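Local structure of antigen TpF1 (Treponema pallidum, 2FJC) at residues G26-Y29 with I30-N34; D133-I136 with T137-R141; G4-A8 with R9-A13; K95-I99 with V100-A104; K45-H48 with E49-E53. The protein probably oxidises ferrous iron and holds the ferric product, as a mini-ferritin of the Dps family built as a hollow shell of many identical subunits. All coordinates share one frame; numbering follows the deposited sequence.

Contact 1: residues G26-Y29 with I30-N34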
loop_
_atom_site.group_PDB
_atom_site.type_symbol
_atom_site.label_atom_id
_atom_site.label_comp_id
_atom_site.label_asym_id
_atom_site.label_seq_id
_atom_site.Cartn_x
_atom_site.Cartn_y
_atom_site.Cartn_z
ATOM N N GLY B 26 15.440 4.292 29.141
ATOM C CA GLY B 26 16.608 4.804 28.447
ATOM C C GLY B 26 17.771 3.840 28.572
ATOM O O GLY B 26 18.435 3.512 27.587
ATOM N N VAL B 27 18.011 3.373 29.792
ATOM C CA VAL B 27 19.095 2.440 30.047
ATOM C C VAL B 27 18.856 1.111 29.322
ATOM O O VAL B 27 19.769 0.549 28.727
ATOM C CB VAL B 27 19.257 2.189 31.568
ATOM C CG1 VAL B 27 20.230 1.059 31.809
ATOM C CG2 VAL B 27 19.768 3.459 32.251
ATOM N N LEU B 28 17.624 0.621 29.364
ATOM C CA LEU B 28 17.285 -0.637 28.716
ATOM C C LEU B 28 17.493 -0.545 27.209
ATOM O O LEU B 28 17.928 -1.505 26.571
ATOM C CB LEU B 28 15.830 -0.988 28.974
ATOM C CG LEU B 28 15.518 -2.438 29.304
ATOM C CD1 LEU B 28 14.051 -2.666 29.039
ATOM C CD2 LEU B 28 16.377 -3.386 28.491
ATOM N N TYR B 29 17.154 0.611 26.651
ATOM C CA TYR B 29 17.280 0.854 25.228
ATOM C C TYR B 29 18.685 0.539 24.742
ATOM O O TYR B 29 18.873 -0.160 23.744
ATOM C CB TYR B 29 16.953 2.310 24.911
ATOM C CG TYR B 29 17.045 2.645 23.439
ATOM C CD1 TYR B 29 16.138 2.113 22.524
ATOM C CD2 TYR B 29 18.037 3.500 22.962
ATOM C CE1 TYR B 29 16.214 2.428 21.165
ATOM C CE2 TYR B 29 18.127 3.825 21.607
ATOM C CZ TYR B 29 17.214 3.286 20.713
ATOM O OH TYR B 29 17.310 3.602 19.377
ATOM N N ILE B 30 19.674 1.056 25.453
ATOM C CA ILE B 30 21.046 0.827 25.077
ATOM C C ILE B 30 21.509 -0.579 25.443
ATOM O O ILE B 30 22.300 -1.188 24.719
ATOM C CB ILE B 30 21.936 1.903 25.700
ATOM C CG1 ILE B 30 21.677 3.214 24.953
ATOM C CG2 ILE B 30 23.409 1.507 25.623
ATOM C CD1 ILE B 30 22.405 4.386 25.530
ATOM N N LYS B 31 20.989 -1.103 26.544
ATOM C CA LYS B 31 21.347 -2.436 26.983
ATOM C C LYS B 31 20.904 -3.431 25.919
ATOM O O LYS B 31 21.616 -4.385 25.607
ATOM C CB LYS B 31 20.663 -2.727 28.320
ATOM C CG LYS B 31 21.167 -3.946 29.059
ATOM C CD LYS B 31 20.619 -3.954 30.491
ATOM C CE LYS B 31 21.067 -5.189 31.255
ATOM N NZ LYS B 31 20.533 -5.201 32.635
ATOM N N LEU B 32 19.723 -3.203 25.356
ATOM C CA LEU B 32 19.195 -4.093 24.332
ATOM C C LEU B 32 20.071 -4.051 23.084
ATOM O O LEU B 32 20.200 -5.051 22.379
ATOM C CB LEU B 32 17.755 -3.709 23.987
ATOM C CG LEU B 32 16.733 -4.069 25.065
ATOM C CD1 LEU B 32 15.397 -3.415 24.755
ATOM C CD2 LEU B 32 16.601 -5.586 25.145
ATOM N N HIS B 33 20.668 -2.900 22.799
ATOM C CA HIS B 33 21.542 -2.814 21.640
ATOM C C HIS B 33 22.765 -3.666 21.928
ATOM O O HIS B 33 23.275 -4.352 21.043
ATOM C CB HIS B 33 21.980 -1.373 21.355
ATOM C CG HIS B 33 20.986 -0.585 20.562
ATOM N ND1 HIS B 33 19.819 -0.089 21.102
ATOM C CD2 HIS B 33 20.981 -0.216 19.256
ATOM C CE1 HIS B 33 19.139 0.549 20.166
ATOM N NE2 HIS B 33 19.821 0.486 19.035
ATOM N N ASN B 34 23.228 -3.625 23.172
ATOM C CA ASN B 34 24.384 -4.406 23.569
ATOM C C ASN B 34 24.143 -5.870 23.193
ATOM O O ASN B 34 24.953 -6.468 22.497
ATOM C CB ASN B 34 24.607 -4.283 25.073
ATOM C CG ASN B 34 25.954 -4.814 25.503
ATOM O OD1 ASN B 34 26.355 -5.900 25.111
ATOM N ND2 ASN B 34 26.654 -4.051 26.322
#
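His-33 reaches back one helical turn and grips Tyr-29 in two ways. Its ND1 donates to Tyr-29 O at 2.8 Å in a nearly straight bond (N-H...O 171°); the oxygen lies in the imidazole plane at the ring edge, while the nitrogen is tilted away from the carbonyl plane. The next ring atom, His-33 CE1, stands over one face of the phenol, offset toward the rim and 3.4 Å from Tyr-29 CZ. The result is an edge-to-face pair with the planes at 65°. Tyr-29 CG is anti to its own nitrogen, whereas His-33 CG lies beside its own (chi1 -83°), which turns the imidazole back along the helix over the tyrosine ring, and the ND1 bond then fixes its rotation. This face of helix 8-38, one of the long helices of the ferritin-like four-helix bundle, meets a second subunit: Tyr-29 OH is hydrogen-bonded to Thr-59 of that chain, and His-33 packs on its Asp-63, an iron ligand. The His-33 side chain is about 6 Å from a bound iron, consistent with a place in the second shell of the intersubunit site. Leu-28 CD2 is pressed against Leu-32 CG at 3.5 Å, on the side facing helices 44-71 and 99-127. Elsewhere the fit is looser, although still buried rather than open to solvent. Val-27 points away from the next turn and packs on Ile-89, and Lys-31 touches the preceding turn through CB, 3.4 Å from Val-27 O. Beyond CG the lysine runs extended away from that turn, carrying NZ to Ala-90 O and to a salt bridge with Asp-109.

Contact 2: residues D133-I136 with T137-R141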
loop_
_atom_site.group_PDB
_atom_site.type_symbol
_atom_site.label_atom_id
_atom_site.label_comp_id
_atom_site.label_asym_id
_atom_site.label_seq_id
_atom_site.Cartn_x
_atom_site.Cartn_y
_atom_site.Cartn_z
ATOM N N ASP B 133 -2.953 5.957 33.669
ATOM C CA ASP B 133 -3.344 4.577 33.916
ATOM C C ASP B 133 -3.325 3.812 32.597
ATOM O O ASP B 133 -2.696 2.768 32.475
ATOM C CB ASP B 133 -4.749 4.559 34.514
ATOM C CG ASP B 133 -5.177 3.187 34.981
ATOM O OD1 ASP B 133 -4.551 2.178 34.577
ATOM O OD2 ASP B 133 -6.169 3.120 35.748
ATOM N N GLY B 134 -4.029 4.351 31.609
ATOM C CA GLY B 134 -4.103 3.728 30.299
ATOM C C GLY B 134 -2.755 3.596 29.609
ATOM O O GLY B 134 -2.458 2.575 28.980
ATOM N N ILE B 135 -1.928 4.625 29.721
ATOM C CA ILE B 135 -0.615 4.589 29.119
ATOM C C ILE B 135 0.234 3.473 29.734
ATOM O O ILE B 135 0.805 2.655 29.011
ATOM C CB ILE B 135 0.111 5.947 29.287
ATOM C CG1 ILE B 135 -0.539 6.994 28.374
ATOM C CG2 ILE B 135 1.607 5.799 28.987
ATOM C CD1 ILE B 135 0.039 8.394 28.536
ATOM N N ILE B 136 0.327 3.430 31.059
ATOM C CA ILE B 136 1.126 2.386 31.695
ATOM C C ILE B 136 0.546 1.003 31.442
ATOM O O ILE B 136 1.284 0.064 31.164
ATOM C CB ILE B 136 1.274 2.613 33.229
ATOM C CG1 ILE B 136 2.423 3.580 33.492
ATOM C CG2 ILE B 136 1.575 1.307 33.945
ATOM C CD1 ILE B 136 2.158 4.934 33.007
ATOM N N THR B 137 -0.772 0.877 31.528
ATOM C CA THR B 137 -1.406 -0.416 31.300
ATOM C C THR B 137 -1.095 -0.959 29.896
ATOM O O THR B 137 -0.878 -2.156 29.731
ATOM C CB THR B 137 -2.942 -0.329 31.488
ATOM O OG1 THR B 137 -3.239 0.055 32.839
ATOM C CG2 THR B 137 -3.589 -1.673 31.201
ATOM N N ASP B 138 -1.077 -0.085 28.889
ATOM C CA ASP B 138 -0.779 -0.523 27.526
ATOM C C ASP B 138 0.630 -1.100 27.475
ATOM O O ASP B 138 0.879 -2.119 26.838
ATOM C CB ASP B 138 -0.880 0.636 26.528
ATOM C CG ASP B 138 -2.322 0.992 26.176
ATOM O OD1 ASP B 138 -3.235 0.196 26.501
ATOM O OD2 ASP B 138 -2.537 2.067 25.561
ATOM N N ILE B 139 1.553 -0.421 28.139
ATOM C CA ILE B 139 2.935 -0.853 28.194
ATOM C C ILE B 139 3.017 -2.163 28.975
ATOM O O ILE B 139 3.731 -3.080 28.589
ATOM C CB ILE B 139 3.792 0.221 28.867
ATOM C CG1 ILE B 139 3.834 1.465 27.973
ATOM C CG2 ILE B 139 5.180 -0.317 29.139
ATOM C CD1 ILE B 139 4.495 2.687 28.623
ATOM N N LEU B 140 2.271 -2.242 30.069
ATOM C CA LEU B 140 2.227 -3.435 30.895
ATOM C C LEU B 140 1.751 -4.629 30.051
ATOM O O LEU B 140 2.230 -5.752 30.218
ATOM C CB LEU B 140 1.262 -3.205 32.058
ATOM C CG LEU B 140 1.687 -3.278 33.526
ATOM C CD1 LEU B 140 3.194 -3.180 33.706
ATOM C CD2 LEU B 140 0.963 -2.156 34.261
ATOM N N ARG B 141 0.809 -4.390 29.146
ATOM C CA ARG B 141 0.303 -5.463 28.311
ATOM C C ARG B 141 1.386 -5.999 27.386
ATOM O O ARG B 141 1.549 -7.211 27.280
ATOM C CB ARG B 141 -0.899 -5.009 27.481
ATOM C CG ARG B 141 -1.549 -6.161 26.716
ATOM C CD ARG B 141 -2.704 -5.722 25.809
ATOM N NE ARG B 141 -3.623 -4.799 26.476
ATOM C CZ ARG B 141 -4.859 -4.538 26.051
ATOM N NH1 ARG B 141 -5.327 -5.137 24.961
ATOM N NH2 ARG B 141 -5.621 -3.671 26.709
#
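Thr-137 turns its hydroxyl back toward Asp-133, one turn earlier, and finds two oxygens there. OG1 lies beside the backbone nitrogen (chi1 -62°), which brings it 2.8 Å from Asp-133 O. Asp-133 has CG anti to the backbone N (chi1 -172°), and the two torsions together bring Asp-133 OD1 and Thr-137 OG1 to 3.0 Å, the side chains running alongside each other and pointing the same way. Asp-133 O also takes the Thr-137 N-H, at 2.9 Å. One turn on, Ile-136 and Leu-140 cross at a slant, Ile-136 CG2 lying 3.5 Å from Leu-140 CD2. Neither torsion of Leu-140 is well staggered, so the detail of its branch is less certain than the contact itself. Ile-135 and Ile-139 meet more lightly: Ile-135 CG2 is 4.3 Å from Ile-139 CD1. In the ferritin-like bundle Ile-135 and Ile-139 pack on helix 44-71, and Ile-139 and Leu-140 both pack on Phe-117 of helix 99-127. Asp-138 folds back, its CG 3.2 Å from Gly-134 O. Between subunits, Asp-138 OD2 forms a salt bridge with Arg-141 of one neighbouring chain and Arg-141 pairs with Asp-138 of a different one, a cyclic, head-to-tail pattern consistent with a threefold junction of the shell. Chemically, Ile-136, Ile-139 and Leu-140 pack into the bundle, while Asp-138 and Arg-141 supply the ion pairs between subunits. The lone Thr-137 proton has two acceptors within reach, and the close carboxylate and carbonyl probably make that hydroxyl act as a donor.

Contact 3: residues G4-A8 with R9-A13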
loop_
_atom_site.group_PDB
_atom_site.type_symbol
_atom_site.label_atom_id
_atom_site.label_comp_id
_atom_site.label_asym_id
_atom_site.label_seq_id
_atom_site.Cartn_x
_atom_site.Cartn_y
_atom_site.Cartn_z
ATOM N N GLY B 4 -11.299 15.132 37.933
ATOM C CA GLY B 4 -10.315 15.517 36.940
ATOM C C GLY B 4 -9.067 16.133 37.534
ATOM O O GLY B 4 -8.293 16.779 36.819
ATOM N N VAL B 5 -8.846 15.920 38.830
ATOM C CA VAL B 5 -7.689 16.516 39.486
ATOM C C VAL B 5 -7.030 15.698 40.620
ATOM O O VAL B 5 -7.442 15.767 41.785
ATOM C CB VAL B 5 -8.071 17.941 40.007
ATOM C CG1 VAL B 5 -9.305 17.849 40.888
ATOM C CG2 VAL B 5 -6.916 18.570 40.771
ATOM N N PRO B 6 -5.991 14.905 40.280
ATOM C CA PRO B 6 -5.296 14.101 41.298
ATOM C C PRO B 6 -4.693 15.109 42.269
ATOM O O PRO B 6 -4.279 16.190 41.839
ATOM C CB PRO B 6 -4.217 13.375 40.492
ATOM C CG PRO B 6 -4.826 13.268 39.142
ATOM C CD PRO B 6 -5.450 14.625 38.940
ATOM N N ASP B 7 -4.641 14.788 43.560
ATOM C CA ASP B 7 -4.075 15.752 44.496
ATOM C C ASP B 7 -2.563 15.856 44.347
ATOM O O ASP B 7 -1.928 14.978 43.784
ATOM C CB ASP B 7 -4.484 15.425 45.941
ATOM C CG ASP B 7 -4.086 14.032 46.379
ATOM O OD1 ASP B 7 -4.842 13.438 47.171
ATOM O OD2 ASP B 7 -3.022 13.536 45.965
ATOM N N ALA B 8 -2.005 16.957 44.831
ATOM C CA ALA B 8 -0.574 17.233 44.750
ATOM C C ALA B 8 0.320 16.043 45.101
ATOM O O ALA B 8 1.319 15.778 44.430
ATOM C CB ALA B 8 -0.236 18.406 45.651
ATOM N N ARG B 9 -0.033 15.345 46.169
ATOM C CA ARG B 9 0.735 14.199 46.608
ATOM C C ARG B 9 0.649 13.098 45.574
ATOM O O ARG B 9 1.574 12.296 45.422
ATOM C CB ARG B 9 0.176 13.684 47.930
ATOM C CG ARG B 9 0.548 12.250 48.271
ATOM C CD ARG B 9 -0.108 11.861 49.579
ATOM N NE ARG B 9 0.011 12.954 50.546
ATOM C CZ ARG B 9 -0.487 12.932 51.777
ATOM N NH1 ARG B 9 -1.147 11.862 52.207
ATOM N NH2 ARG B 9 -0.339 13.991 52.575
ATOM N N ALA B 10 -0.458 13.061 44.845
ATOM C CA ALA B 10 -0.592 11.995 43.882
ATOM C C ALA B 10 0.145 12.289 42.594
ATOM O O ALA B 10 0.902 11.449 42.115
ATOM C CB ALA B 10 -2.059 11.710 43.601
ATOM N N ILE B 11 -0.060 13.478 42.036
ATOM C CA ILE B 11 0.598 13.808 40.782
ATOM C C ILE B 11 2.111 13.836 40.969
ATOM O O ILE B 11 2.860 13.435 40.080
ATOM C CB ILE B 11 0.119 15.161 40.169
ATOM C CG1 ILE B 11 0.892 16.322 40.771
ATOM C CG2 ILE B 11 -1.372 15.326 40.330
ATOM C CD1 ILE B 11 2.108 16.688 39.955
ATOM N N ALA B 12 2.560 14.287 42.134
ATOM C CA ALA B 12 3.988 14.339 42.420
ATOM C C ALA B 12 4.561 12.934 42.504
ATOM O O ALA B 12 5.652 12.659 42.003
ATOM C CB ALA B 12 4.242 15.049 43.733
ATOM N N ALA B 13 3.830 12.048 43.165
ATOM C CA ALA B 13 4.279 10.670 43.306
ATOM C C ALA B 13 4.313 9.979 41.938
ATOM O O ALA B 13 5.241 9.232 41.629
ATOM C CB ALA B 13 3.367 9.913 44.246
#
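An N-cap and a hydrophobic staple open helix 8-38, the first long helix of the chain. Asp-7 holds the cap position: its OD2 accepts from Ala-10 N at 2.8 Å, a weak bond because the N-H points well off the oxygen (127°). The torsion that allows it is chi1 57°, with CG between the backbone nitrogen and the carbonyl carbon, folding the carboxylate over the first turn. Its other oxygen, OD1, is bonded to Ser-1 N. Asp-7 O is gripped twice, by Ile-11 N at 3.0 Å, almost in line with the carbonyl, and by Ala-10 N at 2.6 Å, from well above the carbonyl plane. A negative carboxylate at this end would also suit the helix dipole. The staple joins the residue before the cap to the fourth residue of the helix: Pro-6 CB lies 3.5 Å from Ile-11 CG2, the two side chains meeting at about a right angle. Pro-6 CB also brushes Ala-10 CB at 4.1 Å. The cap is a surface feature, the centre of the contact lying about 23 Å from the centre of the chain, and both Pro-6 and Ala-10 rest on Ser-127 at the C-terminal end of helix 99-127.

Contact 4: residues K95-I99 with V100-A104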
loop_
_atom_site.group_PDB
_atom_site.type_symbol
_atom_site.label_atom_id
_atom_site.label_comp_id
_atom_site.label_asym_id
_atom_site.label_seq_id
_atom_site.Cartn_x
_atom_site.Cartn_y
_atom_site.Cartn_z
ATOM N N LYS B 95 30.699 -7.867 26.728
ATOM C CA LYS B 95 30.415 -7.979 25.303
ATOM C C LYS B 95 30.523 -9.472 25.055
ATOM O O LYS B 95 31.025 -10.206 25.919
ATOM C CB LYS B 95 31.471 -7.250 24.468
ATOM C CG LYS B 95 31.221 -5.773 24.230
ATOM C CD LYS B 95 31.285 -4.972 25.504
ATOM C CE LYS B 95 31.266 -3.491 25.200
ATOM N NZ LYS B 95 31.437 -2.689 26.439
ATOM N N GLU B 96 30.086 -9.926 23.888
ATOM C CA GLU B 96 30.134 -11.350 23.590
ATOM C C GLU B 96 29.337 -12.075 24.669
ATOM O O GLU B 96 29.831 -12.331 25.761
ATOM C CB GLU B 96 31.576 -11.849 23.587
ATOM C CG GLU B 96 31.698 -13.329 23.314
ATOM C CD GLU B 96 33.138 -13.768 23.168
ATOM O OE1 GLU B 96 33.822 -13.258 22.249
ATOM O OE2 GLU B 96 33.582 -14.622 23.972
ATOM N N ILE B 97 28.094 -12.402 24.359
ATOM C CA ILE B 97 27.247 -13.074 25.316
ATOM C C ILE B 97 26.380 -14.130 24.652
ATOM O O ILE B 97 25.988 -14.006 23.491
ATOM C CB ILE B 97 26.349 -12.052 26.044
ATOM C CG1 ILE B 97 25.446 -12.767 27.052
ATOM C CG2 ILE B 97 25.524 -11.275 25.031
ATOM C CD1 ILE B 97 24.624 -11.827 27.921
ATOM N N THR B 98 26.100 -15.173 25.412
ATOM C CA THR B 98 25.277 -16.281 24.977
ATOM C C THR B 98 23.845 -15.807 24.714
ATOM O O THR B 98 23.380 -14.862 25.344
ATOM C CB THR B 98 25.302 -17.347 26.091
ATOM O OG1 THR B 98 26.220 -18.386 25.731
ATOM C CG2 THR B 98 23.946 -17.907 26.345
ATOM N N ILE B 99 23.149 -16.464 23.791
ATOM C CA ILE B 99 21.780 -16.095 23.493
ATOM C C ILE B 99 20.854 -16.322 24.690
ATOM O O ILE B 99 20.086 -15.436 25.058
ATOM C CB ILE B 99 21.253 -16.871 22.267
ATOM C CG1 ILE B 99 21.854 -16.263 20.989
ATOM C CG2 ILE B 99 19.720 -16.836 22.234
ATOM C CD1 ILE B 99 21.414 -16.938 19.693
ATOM N N VAL B 100 20.923 -17.496 25.306
ATOM C CA VAL B 100 20.053 -17.759 26.442
ATOM C C VAL B 100 20.393 -16.829 27.595
ATOM O O VAL B 100 19.524 -16.411 28.345
ATOM C CB VAL B 100 20.147 -19.226 26.938
ATOM C CG1 VAL B 100 19.765 -20.183 25.823
ATOM C CG2 VAL B 100 21.528 -19.516 27.441
ATOM N N SER B 101 21.661 -16.490 27.721
ATOM C CA SER B 101 22.099 -15.612 28.786
ATOM C C SER B 101 21.530 -14.202 28.578
ATOM O O SER B 101 21.069 -13.559 29.531
ATOM C CB SER B 101 23.628 -15.588 28.799
ATOM O OG SER B 101 24.104 -15.034 29.997
ATOM N N ALA B 102 21.563 -13.727 27.332
ATOM C CA ALA B 102 21.046 -12.401 27.002
ATOM C C ALA B 102 19.535 -12.348 27.197
ATOM O O ALA B 102 19.008 -11.413 27.798
ATOM C CB ALA B 102 21.385 -12.040 25.564
ATOM N N LEU B 103 18.835 -13.357 26.696
ATOM C CA LEU B 103 17.393 -13.375 26.830
ATOM C C LEU B 103 16.961 -13.444 28.294
ATOM O O LEU B 103 15.994 -12.790 28.692
ATOM C CB LEU B 103 16.798 -14.544 26.046
ATOM C CG LEU B 103 16.976 -14.474 24.526
ATOM C CD1 LEU B 103 16.247 -15.642 23.881
ATOM C CD2 LEU B 103 16.459 -13.142 23.998
ATOM N N ALA B 104 17.684 -14.219 29.098
ATOM C CA ALA B 104 17.343 -14.352 30.508
ATOM C C ALA B 104 17.476 -13.000 31.183
ATOM O O ALA B 104 16.694 -12.656 32.067
ATOM C CB ALA B 104 18.251 -15.367 31.187
#
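Ile-97 points into the first turn of helix 99-127 and lies against Ser-101 and Ala-102. With CG1 anti to the backbone nitrogen and the chain extended (chi1 180°), its tip reaches forward: CD1 comes 4.0 Å from Ala-102 CB, while CG1 lies 3.8 Å from Ser-101 CB. Since Thr-98 is the N-cap residue, the Ile-97 to Ala-102 pairing, between the residue before the cap and the fourth of the helix, has the positions of a hydrophobic staple. Ile-99 and Leu-103 are turned differently, alongside each other and pointing the same way, with Ile-99 CG2 4.0 Å from Leu-103 CD1. The Leu-103 N-H runs almost straight to Ile-99 O at 2.9 Å (171°), so backbone and side chains of this pair keep the same one-turn spacing. Ala-102 N donates to Thr-98 O, also at 2.9 Å. Thr-98 turns its methyl rather than its hydroxyl toward Ser-101, but its torsion is poorly staggered and the methyl unusually crowded, so that detail is doubtful. Ile-97 lies in a short, weakly bonded strand, with backbone hydrogen bonds to His-38, and Leu-103 packs on Leu-150 and Leu-154 of helix 130-154. The chemistry is that of a helix start held by backbone bonds and apolar packing: Thr-98 occupies the cap position, yet its side chain makes no capping bond.

Contact 5: residues K45-H48 with E49-E53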
loop_
_atom_site.group_PDB
_atom_site.type_symbol
_atom_site.label_atom_id
_atom_site.label_comp_id
_atom_site.label_asym_id
_atom_site.label_seq_id
_atom_site.Cartn_x
_atom_site.Cartn_y
_atom_site.Cartn_z
ATOM N N LYS B 45 20.352 -14.607 14.080
ATOM C CA LYS B 45 19.487 -13.760 13.273
ATOM C C LYS B 45 18.123 -13.488 13.904
ATOM O O LYS B 45 17.684 -12.333 13.979
ATOM C CB LYS B 45 19.299 -14.353 11.873
ATOM C CG LYS B 45 18.559 -13.419 10.918
ATOM C CD LYS B 45 18.579 -13.933 9.489
ATOM C CE LYS B 45 17.901 -12.958 8.529
ATOM N NZ LYS B 45 16.430 -12.908 8.736
ATOM N N GLN B 46 17.458 -14.542 14.361
ATOM C CA GLN B 46 16.148 -14.391 14.972
ATOM C C GLN B 46 16.196 -13.544 16.237
ATOM O O GLN B 46 15.382 -12.646 16.423
ATOM C CB GLN B 46 15.543 -15.756 15.302
ATOM C CG GLN B 46 15.121 -16.576 14.089
ATOM C CD GLN B 46 16.289 -16.949 13.199
ATOM O OE1 GLN B 46 16.400 -16.472 12.062
ATOM N NE2 GLN B 46 17.177 -17.799 13.715
ATOM N N VAL B 47 17.151 -13.827 17.109
ATOM C CA VAL B 47 17.266 -13.081 18.344
ATOM C C VAL B 47 17.732 -11.662 18.083
ATOM O O VAL B 47 17.277 -10.727 18.726
ATOM C CB VAL B 47 18.224 -13.780 19.309
ATOM C CG1 VAL B 47 18.327 -12.991 20.595
ATOM C CG2 VAL B 47 17.719 -15.183 19.590
ATOM N N HIS B 48 18.644 -11.511 17.134
ATOM C CA HIS B 48 19.161 -10.204 16.744
ATOM C C HIS B 48 17.959 -9.318 16.384
ATOM O O HIS B 48 17.857 -8.171 16.815
ATOM C CB HIS B 48 20.072 -10.378 15.517
ATOM C CG HIS B 48 20.674 -9.108 15.005
ATOM N ND1 HIS B 48 21.670 -8.432 15.676
ATOM C CD2 HIS B 48 20.452 -8.413 13.863
ATOM C CE1 HIS B 48 22.039 -7.376 14.968
ATOM N NE2 HIS B 48 21.315 -7.340 13.863
ATOM N N GLU B 49 17.047 -9.866 15.594
ATOM C CA GLU B 49 15.860 -9.138 15.172
ATOM C C GLU B 49 14.867 -8.933 16.305
ATOM O O GLU B 49 14.252 -7.869 16.407
ATOM C CB GLU B 49 15.185 -9.867 14.007
ATOM C CG GLU B 49 15.867 -9.609 12.662
ATOM C CD GLU B 49 15.566 -10.678 11.618
ATOM O OE1 GLU B 49 14.552 -11.399 11.762
ATOM O OE2 GLU B 49 16.346 -10.792 10.643
ATOM N N LEU B 50 14.705 -9.945 17.154
ATOM C CA LEU B 50 13.794 -9.835 18.280
ATOM C C LEU B 50 14.249 -8.686 19.190
ATOM O O LEU B 50 13.439 -7.875 19.640
ATOM C CB LEU B 50 13.767 -11.137 19.075
ATOM C CG LEU B 50 12.974 -11.120 20.386
ATOM C CD1 LEU B 50 11.518 -10.898 20.100
ATOM C CD2 LEU B 50 13.148 -12.435 21.111
ATOM N N LEU B 51 15.550 -8.626 19.449
ATOM C CA LEU B 51 16.118 -7.592 20.291
ATOM C C LEU B 51 15.821 -6.203 19.725
ATOM O O LEU B 51 15.567 -5.249 20.475
ATOM C CB LEU B 51 17.632 -7.802 20.420
ATOM C CG LEU B 51 18.212 -8.569 21.619
ATOM C CD1 LEU B 51 17.111 -9.035 22.564
ATOM C CD2 LEU B 51 19.043 -9.729 21.121
ATOM N N GLU B 52 15.860 -6.083 18.401
ATOM C CA GLU B 52 15.576 -4.805 17.773
ATOM C C GLU B 52 14.107 -4.458 17.996
ATOM O O GLU B 52 13.778 -3.322 18.319
ATOM C CB GLU B 52 15.890 -4.848 16.278
ATOM C CG GLU B 52 15.461 -3.596 15.529
ATOM C CD GLU B 52 15.942 -3.574 14.084
ATOM O OE1 GLU B 52 15.908 -4.634 13.422
ATOM O OE2 GLU B 52 16.345 -2.490 13.611
ATOM N N GLU B 53 13.224 -5.435 17.819
ATOM C CA GLU B 53 11.798 -5.200 18.039
ATOM C C GLU B 53 11.648 -4.650 19.449
ATOM O O GLU B 53 10.921 -3.685 19.676
ATOM C CB GLU B 53 10.999 -6.500 17.928
ATOM C CG GLU B 53 10.651 -6.935 16.526
ATOM C CD GLU B 53 9.971 -8.299 16.494
ATOM O OE1 GLU B 53 9.037 -8.535 17.308
ATOM O OE2 GLU B 53 10.374 -9.133 15.646
HETATM O O HOH W 1 14.538 -14.480 10.570
#
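The ionic part is a salt bridge one turn apart: Lys-45 NZ is 2.8 Å from Glu-49 OE2 and meets its syn lone pair, on the side of the other carboxylate oxygen. Lys-45 runs extended as far as CE and bends at its last torsion (chi4 -70°), bringing the ammonium to OE2. A water reinforces the pair, accepting from Lys-45 NZ at 3.1 Å and donating to Gln-46 OE1 at 3.1 Å, with a weaker bond to Glu-49 OE1. Apolar contact occurs on another side of the helix, where Val-47 and Leu-51 lie alongside each other, Val-47 CG1 3.4 Å from Leu-51 CD2. This side of helix 44-71 faces the interior of the four-helix bundle, and Leu-51 rests on Tyr-35 of helix 8-38. Regular backbone bonds run beneath, among them Leu-51 N to Val-47 O at 2.8 Å and Glu-49 N to Lys-45 O at 3.0 Å. Aromatic packing holds His-48: its ring stacks on His-36 and Phe-44, and its ND1 is bonded to His-36 O. The His-48 side chain is about 4 Å from a bound iron and touches Glu-67 of a neighbouring subunit, as in the intersubunit ferroxidase sites of Dps proteins.

In the fold
From the N terminus the order is contact 3, contact 1, contact 5, contact 4 and contact 2. Each joins consecutive residues within a turn or two, so none closes a long loop, and none nests in or crosses another. Contacts 3 and 1 share helix 8-38, one at its start and one toward its far end, their centres 31 Å apart. Contact 5 opens helix 44-71, contact 4 begins helix 99-127, and contact 2 lies on helix 130-154. Three helices meet where contact 5 touches both neighbours: Leu-51 CG is 4.1 Å from Leu-32 O of contact 1, and Val-47 CG2 is 3.7 Å from Ile-99 CG2 of contact 4. Contact 2 lies across the chain's centre from contacts 1 and 4.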